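Side-chain contacts in aldehyde dehydrogenase 12 (Zea mays, PDB 6D97), which oxidises L-glutamate gamma-semialdehyde with NAD+, the last enzymatic step of proline catabolism in plants: residues D446-V451 and P471-D476; T485-A488 and A492-T495. One frame throughout, in Å; residues are numbered along the deposited sequence.

Contact 1: residues D446-V451 and P471-D476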
loop_
_atom_site.group_PDB
_atom_site.type_symbol
_atom_site.label_atom_id
_atom_site.label_comp_id
_atom_site.label_asym_id
_atom_site.label_seq_id
_atom_site.Cartn_x
_atom_site.Cartn_y
_atom_site.Cartn_z
ATOM N N ASP A 446 -14.517 38.348 10.295
ATOM C CA ASP A 446 -14.755 37.898 11.660
ATOM C C ASP A 446 -15.739 36.737 11.751
ATOM O O ASP A 446 -15.983 36.244 12.857
ATOM C CB ASP A 446 -15.275 39.060 12.517
ATOM C CG ASP A 446 -14.638 40.391 12.151
ATOM O OD1 ASP A 446 -15.127 41.044 11.203
ATOM O OD2 ASP A 446 -13.647 40.780 12.806
ATOM N N GLN A 447 -16.301 36.282 10.629
ATOM C CA GLN A 447 -17.459 35.397 10.644
ATOM C C GLN A 447 -17.184 34.012 10.064
ATOM O O GLN A 447 -18.134 33.298 9.723
ATOM C CB GLN A 447 -18.622 36.037 9.885
ATOM C CG GLN A 447 -19.108 37.359 10.442
ATOM C CD GLN A 447 -20.326 37.875 9.702
ATOM O OE1 GLN A 447 -20.306 38.035 8.480
ATOM N NE2 GLN A 447 -21.404 38.117 10.435
ATOM N N LEU A 448 -15.915 33.612 9.932
ATOM C CA LEU A 448 -15.638 32.291 9.374
ATOM C C LEU A 448 -16.251 31.185 10.224
ATOM O O LEU A 448 -16.662 30.148 9.691
ATOM C CB LEU A 448 -14.132 32.071 9.227
ATOM C CG LEU A 448 -13.766 30.726 8.586
ATOM C CD1 LEU A 448 -14.417 30.590 7.211
ATOM C CD2 LEU A 448 -12.259 30.524 8.499
ATOM N N GLU A 449 -16.336 31.394 11.542
ATOM C CA GLU A 449 -16.946 30.392 12.412
ATOM C C GLU A 449 -18.406 30.162 12.051
ATOM O O GLU A 449 -18.881 29.021 12.058
ATOM C CB GLU A 449 -16.818 30.819 13.874
ATOM C CG GLU A 449 -15.386 30.992 14.337
ATOM C CD GLU A 449 -14.609 29.691 14.312
ATOM O OE1 GLU A 449 -15.233 28.626 14.510
ATOM O OE2 GLU A 449 -13.378 29.732 14.091
ATOM N N LEU A 450 -19.134 31.237 11.737
ATOM C CA LEU A 450 -20.529 31.096 11.333
ATOM C C LEU A 450 -20.649 30.265 10.066
ATOM O O LEU A 450 -21.554 29.432 9.938
ATOM C CB LEU A 450 -21.153 32.476 11.126
ATOM C CG LEU A 450 -21.084 33.474 12.283
ATOM C CD1 LEU A 450 -21.867 34.740 11.955
ATOM C CD2 LEU A 450 -21.596 32.849 13.568
ATOM N N VAL A 451 -19.740 30.479 9.116
ATOM C CA VAL A 451 -19.756 29.707 7.879
ATOM C C VAL A 451 -19.494 28.236 8.172
ATOM O O VAL A 451 -20.182 27.347 7.656
ATOM C CB VAL A 451 -18.731 30.275 6.884
ATOM C CG1 VAL A 451 -18.606 29.362 5.682
ATOM C CG2 VAL A 451 -19.141 31.670 6.460
ATOM N N PRO A 471 -2.627 28.996 2.517
ATOM C CA PRO A 471 -2.562 27.668 3.156
ATOM C C PRO A 471 -3.107 27.635 4.576
ATOM O O PRO A 471 -3.617 26.593 5.008
ATOM C CB PRO A 471 -1.062 27.338 3.117
ATOM C CG PRO A 471 -0.382 28.657 3.008
ATOM C CD PRO A 471 -1.292 29.520 2.187
ATOM N N LEU A 472 -3.010 28.739 5.321
ATOM C CA LEU A 472 -3.563 28.761 6.672
ATOM C C LEU A 472 -5.087 28.762 6.642
ATOM O O LEU A 472 -5.730 28.138 7.494
ATOM C CB LEU A 472 -3.038 29.975 7.440
ATOM C CG LEU A 472 -1.521 30.187 7.461
ATOM C CD1 LEU A 472 -1.182 31.405 8.303
ATOM C CD2 LEU A 472 -0.771 28.960 7.968
ATOM N N PHE A 473 -5.682 29.460 5.671
ATOM C CA PHE A 473 -7.134 29.445 5.518
ATOM C C PHE A 473 -7.612 28.079 5.046
ATOM O O PHE A 473 -8.585 27.530 5.576
ATOM C CB PHE A 473 -7.561 30.538 4.537
ATOM C CG PHE A 473 -9.048 30.641 4.339
ATOM C CD1 PHE A 473 -9.824 31.390 5.209
ATOM C CD2 PHE A 473 -9.668 30.001 3.275
ATOM C CE1 PHE A 473 -11.193 31.495 5.025
ATOM C CE2 PHE A 473 -11.036 30.104 3.083
ATOM C CZ PHE A 473 -11.799 30.851 3.959
ATOM N N LEU A 474 -6.924 27.511 4.051
ATOM C CA LEU A 474 -7.316 26.213 3.511
ATOM C C LEU A 474 -7.273 25.134 4.586
ATOM O O LEU A 474 -8.250 24.403 4.783
ATOM C CB LEU A 474 -6.416 25.837 2.331
ATOM C CG LEU A 474 -6.590 26.606 1.020
ATOM C CD1 LEU A 474 -5.599 26.104 -0.012
ATOM C CD2 LEU A 474 -8.013 26.470 0.497
ATOM N N GLN A 475 -6.152 25.029 5.305
ATOM C CA GLN A 475 -6.022 23.970 6.301
ATOM C C GLN A 475 -6.977 24.173 7.470
ATOM O O GLN A 475 -7.394 23.196 8.105
ATOM C CB GLN A 475 -4.577 23.883 6.790
ATOM C CG GLN A 475 -4.182 24.932 7.811
ATOM C CD GLN A 475 -2.711 24.860 8.165
ATOM O OE1 GLN A 475 -1.964 24.072 7.590
ATOM N NE2 GLN A 475 -2.286 25.690 9.109
ATOM N N ASP A 476 -7.346 25.422 7.763
ATOM C CA ASP A 476 -8.331 25.677 8.809
ATOM C C ASP A 476 -9.714 25.210 8.375
ATOM O O ASP A 476 -10.408 24.510 9.122
ATOM C CB ASP A 476 -8.345 27.166 9.161
ATOM C CG ASP A 476 -9.222 27.473 10.358
ATOM O OD1 ASP A 476 -9.140 26.733 11.357
ATOM O OD2 ASP A 476 -9.979 28.464 10.311
#
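The carboxylate of D476 faces two ways: OD1 is held in a salt bridge by R480 NE, four residues on, just past the end of helix 471-479, while OD2 lies 3.6 Å from the methyl carbon CD2 of L448. That methyl is the hub of the contact, because it also rests 3.8 Å from F473 CE1. It meets the phenyl ring obliquely, and the other branch of the leucine follows it, with CD1 4.0 Å from the same CE1 and turned toward CZ. L448 holds CG anti to its backbone nitrogen (chi1 -177°), which carries the fork across to the neighbouring helix.

The arrangement exemplifies how consecutive beta-alpha units place their helices on one sheet. Helices 448-457 and 471-479 follow the parallel strands 437-443 and 463-467, and the first turn of helix 448-457 meets F473 and D476 of helix 471-479. Beneath them Y443 takes V451 from one helix and F473 from the other.

No hydrogen bond or ion pair joins the segments. E449 OE2 even lies 5.2 Å from D476 OD2, a like-charge approach that R480 probably eases. The attraction across this partly exposed boundary is therefore mainly dispersion between the two methyls of L448 and the ring of F473, with the acidic group serving as neighbour rather than partner.

Contact 2: residues T485-A488 and A492-T495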
loop_
_atom_site.group_PDB
_atom_site.type_symbol
_atom_site.label_atom_id
_atom_site.label_comp_id
_atom_site.label_asym_id
_atom_site.label_seq_id
_atom_site.Cartn_x
_atom_site.Cartn_y
_atom_site.Cartn_z
ATOM N N THR A 485 -15.666 14.918 -1.106
ATOM C CA THR A 485 -14.955 15.304 -2.327
ATOM C C THR A 485 -14.813 16.823 -2.307
ATOM O O THR A 485 -15.630 17.547 -2.884
ATOM C CB THR A 485 -15.669 14.825 -3.577
ATOM O OG1 THR A 485 -16.062 13.457 -3.412
ATOM C CG2 THR A 485 -14.734 14.935 -4.762
ATOM N N THR A 486 -13.759 17.297 -1.656
ATOM C CA THR A 486 -13.536 18.716 -1.436
ATOM C C THR A 486 -12.363 19.192 -2.280
ATOM O O THR A 486 -11.284 18.593 -2.248
ATOM C CB THR A 486 -13.269 18.997 0.043
ATOM O OG1 THR A 486 -14.392 18.561 0.820
ATOM C CG2 THR A 486 -13.053 20.484 0.262
ATOM N N TYR A 487 -12.579 20.270 -3.028
ATOM C CA TYR A 487 -11.543 20.893 -3.840
ATOM C C TYR A 487 -11.061 22.164 -3.151
ATOM O O TYR A 487 -11.862 22.916 -2.588
ATOM C CB TYR A 487 -12.059 21.217 -5.244
ATOM C CG TYR A 487 -12.576 20.025 -6.026
ATOM C CD1 TYR A 487 -13.807 19.452 -5.728
ATOM C CD2 TYR A 487 -11.841 19.487 -7.076
ATOM C CE1 TYR A 487 -14.290 18.376 -6.443
ATOM C CE2 TYR A 487 -12.313 18.402 -7.793
ATOM C CZ TYR A 487 -13.537 17.851 -7.472
ATOM O OH TYR A 487 -14.011 16.778 -8.191
ATOM N N ALA A 488 -9.752 22.402 -3.197
ATOM C CA ALA A 488 -9.143 23.515 -2.476
ATOM C C ALA A 488 -8.100 24.184 -3.356
ATOM O O ALA A 488 -7.228 23.511 -3.910
ATOM C CB ALA A 488 -8.504 23.044 -1.164
ATOM N N ALA A 492 -10.584 25.904 -7.388
ATOM C CA ALA A 492 -11.457 24.890 -6.812
ATOM C C ALA A 492 -12.856 24.969 -7.412
ATOM O O ALA A 492 -13.370 26.053 -7.706
ATOM C CB ALA A 492 -11.528 25.046 -5.291
ATOM N N ARG A 493 -13.464 23.801 -7.588
ATOM C CA ARG A 493 -14.798 23.648 -8.146
ATOM C C ARG A 493 -15.584 22.684 -7.267
ATOM O O ARG A 493 -15.036 22.051 -6.364
ATOM C CB ARG A 493 -14.727 23.126 -9.588
ATOM C CG ARG A 493 -14.051 21.759 -9.709
ATOM C CD ARG A 493 -13.627 21.452 -11.136
ATOM N NE ARG A 493 -13.479 20.015 -11.349
ATOM C CZ ARG A 493 -12.357 19.335 -11.144
ATOM N NH1 ARG A 493 -11.265 19.961 -10.725
ATOM N NH2 ARG A 493 -12.328 18.026 -11.360
ATOM N N THR A 494 -16.887 22.571 -7.528
ATOM C CA THR A 494 -17.686 21.557 -6.854
ATOM C C THR A 494 -18.045 20.383 -7.752
ATOM O O THR A 494 -18.335 19.299 -7.234
ATOM C CB THR A 494 -18.981 22.160 -6.290
ATOM O OG1 THR A 494 -19.854 22.530 -7.365
ATOM C CG2 THR A 494 -18.678 23.381 -5.445
ATOM N N THR A 495 -18.017 20.560 -9.069
ATOM C CA THR A 495 -18.480 19.549 -10.010
ATOM C C THR A 495 -17.326 18.996 -10.838
ATOM O O THR A 495 -16.216 19.532 -10.852
ATOM C CB THR A 495 -19.551 20.128 -10.940
ATOM O OG1 THR A 495 -18.958 21.104 -11.806
ATOM C CG2 THR A 495 -20.643 20.789 -10.136
HETATM O O HOH W 1 -17.032 16.897 -7.827
#
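Strand 485-488 ends one side of the parallel part of the catalytic-domain sheet, and the chain turns back after three residues so that the CA atoms of Y487 and A492 are 5.0 Å apart, with no hydrogen bond between the segments. This is an edge strand of the aldehyde dehydrogenase fold put to use in assembly: it pairs with strand 463-467 within the subunit and forms a parallel ladder with a strand of the fourth subunit, carrying the sheet across the interface.

The returning loop lies against Y487. CB of A492 packs 3.9 Å from CB of Y487, and R493 O comes closest to Y487 CD1, at 2.9 Å, a tight approach beside the root of the ring. R493 then doubles back over the tyrosine. Its chi1 of 61° sets CG between the backbone N and carbonyl carbon, and CG makes a CH-pi contact over one ring face, 4.2 Å from the centroid. The guanidinium is no stacking partner, its plane being inclined 54° to the ring; instead Y487 CE2 lies over one guanidinium face, 3.5 Å from R493 CZ. A weak bond from R493 NE to T495 O and a bond from NH2 to G496 O hold that group to its own loop. With a leucine at Y487, lacking ring and hydroxyl, the arginine chain would probably be freer to shift and the water would be likely to lose a partner. That water sits 3.0 Å from Y487 OH and donates a hydrogen bond to T494 O at 2.8 Å.

The pair illustrates how chemistry follows position around one sheet. Contact 1 lies at the surface and joins two helices that cover the same face of it; contact 2 is buried and fixes a loop against the strand at its margin. The two are consecutive along the chain, helix 471-479 leading into strand 485-488, and they touch where L474 CD2 packs 3.8 Å from A488 CB. The outer contact rests on a few apolar atoms beside a carboxylate, whereas the inner one adds ring-face packing, carbonyl groups and a bridging water. Both also border other subunits: Q475 bonds R181 of the second, and T486 bonds R528 of the fourth.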